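Local coordinates for uncharacterized conserved protein BF1870 (Bacteroides fragilis, PDB 3EWL) that is of unknown function but contains a thioredoxin-like domain, whose CxxC pattern at a helix start is consistent with a thiol-disulfide role that remains unproven, at residues 29-34 / 43-48; 33-38 / 89-94. One frame throughout, in Å; residues are numbered along the deposited sequence. Where two conformers were deposited one is given.

Contact 1: 29-34 / 43-48; sequences YTMLFF and RKFEKL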
# COMPACT_ATOMS: atom_id res chain seq x y z
N TYR A 29 11.45 1.55 4.38
CA TYR A 29 10.58 2.06 3.31
C TYR A 29 9.22 1.48 3.50
O TYR A 29 9.11 0.33 3.91
CB TYR A 29 11.09 1.63 1.95
CG TYR A 29 12.39 2.27 1.55
CD1 TYR A 29 12.41 3.51 0.94
CD2 TYR A 29 13.61 1.64 1.83
CE1 TYR A 29 13.65 4.13 0.57
CE2 TYR A 29 14.84 2.23 1.47
CZ TYR A 29 14.85 3.47 0.85
OH TYR A 29 16.05 4.03 0.52
N THR A 30 8.19 2.26 3.16
CA THR A 30 6.81 1.80 3.15
C THR A 30 6.23 2.05 1.76
O THR A 30 6.24 3.19 1.28
CB THR A 30 5.95 2.55 4.20
OG1 THR A 30 6.55 2.36 5.50
CG2 THR A 30 4.50 2.00 4.25
N MSE A 31 5.76 1.00 1.11
CA MSE A 31 5.00 1.21 -0.11
C MSE A 31 3.52 1.16 0.22
O MSE A 31 3.02 0.13 0.69
CB MSE A 31 5.34 0.16 -1.16
CG MSE A 31 4.61 0.37 -2.51
SE MSE A 31 5.06 -0.97 -3.86
CE MSE A 31 3.68 -2.26 -3.50
N LEU A 32 2.79 2.23 -0.09
CA LEU A 32 1.35 2.18 0.02
C LEU A 32 0.74 1.71 -1.30
O LEU A 32 1.10 2.21 -2.35
CB LEU A 32 0.76 3.55 0.36
CG LEU A 32 1.31 4.30 1.55
CD1 LEU A 32 0.61 5.67 1.53
CD2 LEU A 32 1.13 3.58 2.90
N PHE A 33 -0.17 0.76 -1.21
CA PHE A 33 -0.80 0.17 -2.39
C PHE A 33 -2.30 0.33 -2.27
O PHE A 33 -2.96 -0.45 -1.56
CB PHE A 33 -0.39 -1.32 -2.51
CG PHE A 33 -0.88 -2.01 -3.79
CD1 PHE A 33 -0.22 -1.83 -4.99
CD2 PHE A 33 -1.99 -2.86 -3.77
CE1 PHE A 33 -0.66 -2.48 -6.17
CE2 PHE A 33 -2.42 -3.53 -4.93
CZ PHE A 33 -1.75 -3.32 -6.14
N PHE A 34 -2.86 1.36 -2.91
CA PHE A 34 -4.29 1.57 -2.86
C PHE A 34 -4.94 0.75 -3.92
O PHE A 34 -4.64 0.92 -5.10
CB PHE A 34 -4.70 3.05 -2.93
CG PHE A 34 -4.09 3.89 -1.81
CD1 PHE A 34 -4.62 3.85 -0.51
CD2 PHE A 34 -2.95 4.66 -2.04
CE1 PHE A 34 -4.03 4.61 0.54
CE2 PHE A 34 -2.36 5.42 -0.99
CZ PHE A 34 -2.93 5.40 0.30
N ARG A 43 -4.40 -6.89 -9.57
CA ARG A 43 -3.89 -8.26 -9.67
C ARG A 43 -2.59 -8.33 -10.48
O ARG A 43 -1.63 -8.98 -10.05
CB ARG A 43 -4.95 -9.19 -10.27
CG ARG A 43 -6.36 -9.10 -9.63
CD ARG A 43 -6.44 -9.59 -8.18
NE ARG A 43 -6.01 -8.58 -7.20
CZ ARG A 43 -6.77 -7.58 -6.75
NH1 ARG A 43 -6.29 -6.73 -5.83
NH2 ARG A 43 -8.01 -7.43 -7.23
N LYS A 44 -2.54 -7.65 -11.63
CA LYS A 44 -1.35 -7.70 -12.48
C LYS A 44 -0.14 -7.09 -11.82
O LYS A 44 0.95 -7.65 -11.93
CB LYS A 44 -1.57 -7.04 -13.86
CG LYS A 44 -2.67 -7.72 -14.69
CD LYS A 44 -3.05 -6.94 -16.00
CE LYS A 44 -1.89 -6.86 -17.06
NZ LYS A 44 -0.98 -5.65 -16.92
N PHE A 45 -0.32 -5.93 -11.17
CA PHE A 45 0.77 -5.31 -10.43
C PHE A 45 1.28 -6.27 -9.32
O PHE A 45 2.50 -6.46 -9.15
CB PHE A 45 0.33 -3.96 -9.79
CG PHE A 45 1.46 -3.25 -9.07
CD1 PHE A 45 2.18 -2.25 -9.71
CD2 PHE A 45 1.85 -3.66 -7.80
CE1 PHE A 45 3.24 -1.63 -9.09
CE2 PHE A 45 2.93 -3.02 -7.15
CZ PHE A 45 3.62 -2.02 -7.80
N GLU A 46 0.34 -6.81 -8.55
CA GLU A 46 0.62 -7.80 -7.49
C GLU A 46 1.43 -8.96 -8.05
O GLU A 46 2.43 -9.34 -7.47
CB GLU A 46 -0.68 -8.34 -6.85
CG GLU A 46 -1.44 -7.34 -5.99
CD GLU A 46 -2.96 -7.66 -5.89
OE1 GLU A 46 -3.76 -6.74 -5.52
OE2 GLU A 46 -3.36 -8.81 -6.16
N LYS A 47 1.02 -9.50 -9.20
CA LYS A 47 1.73 -10.58 -9.88
C LYS A 47 3.15 -10.20 -10.30
O LYS A 47 4.09 -10.96 -10.09
CB LYS A 47 0.92 -11.04 -11.11
CG LYS A 47 1.58 -12.21 -11.87
CD LYS A 47 0.98 -12.40 -13.23
CE LYS A 47 1.59 -13.60 -13.91
NZ LYS A 47 2.94 -13.26 -14.43
N LEU A 48 3.31 -9.01 -10.89
CA LEU A 48 4.62 -8.58 -11.38
C LEU A 48 5.57 -8.28 -10.23
O LEU A 48 6.74 -8.62 -10.29
CB LEU A 48 4.51 -7.32 -12.24
CG LEU A 48 3.91 -7.36 -13.64
CD1 LEU A 48 4.00 -5.95 -14.26
CD2 LEU A 48 4.60 -8.39 -14.53

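Contact 2: 33-38 / 89-94; sequences FFYDPD and WIVGWN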
# COMPACT_ATOMS: atom_id res chain seq x y z
N PHE A 33 -0.17 0.76 -1.21
CA PHE A 33 -0.80 0.17 -2.39
C PHE A 33 -2.30 0.33 -2.27
O PHE A 33 -2.96 -0.45 -1.56
CB PHE A 33 -0.39 -1.32 -2.51
CG PHE A 33 -0.88 -2.01 -3.79
CD1 PHE A 33 -0.22 -1.83 -4.99
CD2 PHE A 33 -1.99 -2.86 -3.77
CE1 PHE A 33 -0.66 -2.48 -6.17
CE2 PHE A 33 -2.42 -3.53 -4.93
CZ PHE A 33 -1.75 -3.32 -6.14
N PHE A 34 -2.86 1.36 -2.91
CA PHE A 34 -4.29 1.57 -2.86
C PHE A 34 -4.94 0.75 -3.92
O PHE A 34 -4.64 0.92 -5.10
CB PHE A 34 -4.70 3.05 -2.93
CG PHE A 34 -4.09 3.89 -1.81
CD1 PHE A 34 -4.62 3.85 -0.51
CD2 PHE A 34 -2.95 4.66 -2.04
CE1 PHE A 34 -4.03 4.61 0.54
CE2 PHE A 34 -2.36 5.42 -0.99
CZ PHE A 34 -2.93 5.40 0.30
N TYR A 35 -5.84 -0.13 -3.51
CA TYR A 35 -6.38 -1.10 -4.46
C TYR A 35 -7.88 -1.31 -4.31
O TYR A 35 -8.53 -0.81 -3.36
CB TYR A 35 -5.63 -2.44 -4.30
CG TYR A 35 -6.03 -3.24 -3.05
CD1 TYR A 35 -7.01 -4.22 -3.13
CD2 TYR A 35 -5.43 -2.99 -1.80
CE1 TYR A 35 -7.41 -4.95 -2.01
CE2 TYR A 35 -5.81 -3.74 -0.67
CZ TYR A 35 -6.80 -4.71 -0.79
OH TYR A 35 -7.19 -5.49 0.28
N ASP A 36 -8.43 -2.08 -5.25
CA ASP A 36 -9.78 -2.59 -5.11
C ASP A 36 -9.77 -4.14 -5.23
O ASP A 36 -9.03 -4.70 -6.03
CB ASP A 36 -10.68 -1.93 -6.20
CG ASP A 36 -12.13 -2.28 -6.03
OD1 ASP A 36 -12.87 -1.49 -5.41
OD2 ASP A 36 -12.49 -3.39 -6.47
N PRO A 37 -10.62 -4.83 -4.45
CA PRO A 37 -10.64 -6.28 -4.53
C PRO A 37 -11.08 -6.79 -5.91
O PRO A 37 -10.80 -7.96 -6.24
CB PRO A 37 -11.68 -6.70 -3.47
CG PRO A 37 -12.46 -5.45 -3.15
CD PRO A 37 -11.54 -4.32 -3.41
N ASP A 38 -11.77 -5.95 -6.69
CA ASP A 38 -12.18 -6.34 -8.04
C ASP A 38 -11.49 -5.45 -9.07
O ASP A 38 -12.06 -4.48 -9.57
CB ASP A 38 -13.71 -6.31 -8.21
CG ASP A 38 -14.16 -6.68 -9.63
OD1 ASP A 38 -13.36 -7.25 -10.42
OD2 ASP A 38 -15.33 -6.39 -9.96
N TRP A 89 2.57 -9.01 2.60
CA TRP A 89 1.93 -7.69 2.60
C TRP A 89 0.97 -7.58 3.74
O TRP A 89 0.25 -8.54 4.07
CB TRP A 89 1.13 -7.45 1.30
CG TRP A 89 1.98 -7.34 0.05
CD1 TRP A 89 3.29 -7.80 -0.15
CD2 TRP A 89 1.58 -6.78 -1.21
NE1 TRP A 89 3.69 -7.54 -1.44
CE2 TRP A 89 2.67 -6.90 -2.10
CE3 TRP A 89 0.39 -6.18 -1.66
CZ2 TRP A 89 2.62 -6.44 -3.43
CZ3 TRP A 89 0.32 -5.72 -2.97
CH2 TRP A 89 1.43 -5.85 -3.84
N ILE A 90 0.94 -6.41 4.36
CA ILE A 90 -0.10 -6.08 5.30
C ILE A 90 -1.29 -5.62 4.46
O ILE A 90 -1.12 -4.79 3.60
CB ILE A 90 0.37 -4.97 6.24
CG1 ILE A 90 1.57 -5.50 7.04
CG2 ILE A 90 -0.77 -4.48 7.21
CD1 ILE A 90 2.25 -4.38 7.81
N VAL A 91 -2.47 -6.22 4.68
CA VAL A 91 -3.65 -5.95 3.86
C VAL A 91 -4.71 -5.33 4.77
O VAL A 91 -5.13 -5.98 5.74
CB VAL A 91 -4.18 -7.26 3.26
CG1 VAL A 91 -5.47 -7.00 2.47
CG2 VAL A 91 -3.11 -7.87 2.40
N GLY A 92 -5.11 -4.08 4.49
CA GLY A 92 -5.98 -3.34 5.41
C GLY A 92 -7.16 -2.64 4.74
O GLY A 92 -7.11 -2.36 3.56
N TRP A 93 -8.21 -2.38 5.50
CA TRP A 93 -9.37 -1.63 5.04
C TRP A 93 -9.44 -0.37 5.90
O TRP A 93 -9.43 -0.47 7.11
CB TRP A 93 -10.67 -2.45 5.24
CG TRP A 93 -11.99 -1.70 5.04
CD1 TRP A 93 -12.30 -0.86 4.01
CD2 TRP A 93 -13.17 -1.77 5.86
NE1 TRP A 93 -13.58 -0.39 4.15
CE2 TRP A 93 -14.14 -0.93 5.28
CE3 TRP A 93 -13.50 -2.47 7.04
CZ2 TRP A 93 -15.43 -0.74 5.84
CZ3 TRP A 93 -14.77 -2.29 7.61
CH2 TRP A 93 -15.72 -1.43 7.00
N ASN A 94 -9.54 0.79 5.26
CA ASN A 94 -9.73 2.08 5.96
C ASN A 94 -11.18 2.17 6.44
O ASN A 94 -11.99 2.86 5.84
CB ASN A 94 -9.38 3.23 5.01
CG ASN A 94 -9.48 4.63 5.65
OD1 ASN A 94 -10.09 5.54 5.06
ND2 ASN A 94 -8.88 4.82 6.86

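Contact 1: 29-34 / 43-48
Glu46, whose carboxylate end reaches the ring of Phe33, is gripped within its own helix by Arg43: NE donates to Glu46 OE2 over 2.9 Å in an almost straight bond. Arg43 NH1 donates to the syn lone pair of Glu46 OE1, NE and NH1 each serving one oxygen, so the pair meets side-on and the carboxylate is held from turning. The setting is the strand-to-helix packing of a thioredoxin-like fold: central strand 29-34 packs against helix 40-50, whose start carries a CxxC sequence (Cys39, Cys42) of the thioredoxin type; the axes run roughly antiparallel (149°), 11.2 Å apart at closest. Phe33 and Phe45 fill the space between them, each with CG anti to its own backbone N, and slide past each other in opposite directions, planes inclined at 35°. The contact of Phe33 CE1 with Phe45 CD2 is tight at 3.2 Å. Ile113 of strand 112-116 touches both rings, and Met129 of helix 129-137 touches Phe45. Glu46 crosses Phe33 at about a right angle. Met31, a selenomethionine, makes a Met-aromatic contact: SE lies at the edge of the Phe45 ring, and its bent chain brings CE to Phe45 CE2 at 3.8 Å.

Contact 2: 33-38 / 89-94
Trp89 turns the edge of its six-membered ring onto one face of Phe33, a T-shaped pair with centroids 5.2 Å apart and planes at 65°. The atom that does the touching is Trp89 CZ3, which sits 3.8 Å from Phe33 CD2, over the ring but offset toward its rim. In Trp89, CG anti to the carbonyl carbon (chi1 -67°) carries the six-membered ring to that face, and Phe49 meets the indole in a second edge-to-face pair. One residue on, the backbone of Ile90 bonds to Val66 and thereby fixes strand 90-93 to strand 64-70, which lies between the two segments in the sheet. Val91 comes next: its CG1 branch meets the hydroxyl end of Tyr35, with Val91 CG1 only 3.2 Å from Tyr35 OH, and the two side chains cross at about a right angle. The first torsion of Tyr35 (chi1 75°), with CG between backbone N and carbonyl carbon, places the ring so that its OH end arrives at that methyl. Trp78 and Ala82 of helix 75-82 also pack on Val91. Just beyond Tyr35 the chain bends in an Asx turn, Asp36 OD2 accepting from Asp38 N over 2.7 Å. This is the end of the central strand in a thioredoxin-like fold, where the chain turns into the CxxC helix start and Tyr35 packs against Cys42.

How the contacts relate
Contacts 1 and 2 have centres 9 Å apart and share Phe33 and Phe34 at the end of strand 29-34. Along the chain the order is strand 29-34, the 35-38 turn, helix 40-50 and, much later, strand 90-93. Contact 1 joins the central strand to the helix covering it; contact 2 runs across the same five-stranded sheet to strand 90-93, one of its outermost strands, with strand 64-70 between. Arg43 NH2 probably hydrogen-bonds Asp36 O, and Glu46 CG packs on Trp89 CZ3, tying the two together. A side chain of each, Glu46 and Tyr35, touches the CxxC residues, where a thioredoxin-type site would be expected, though none is confirmed.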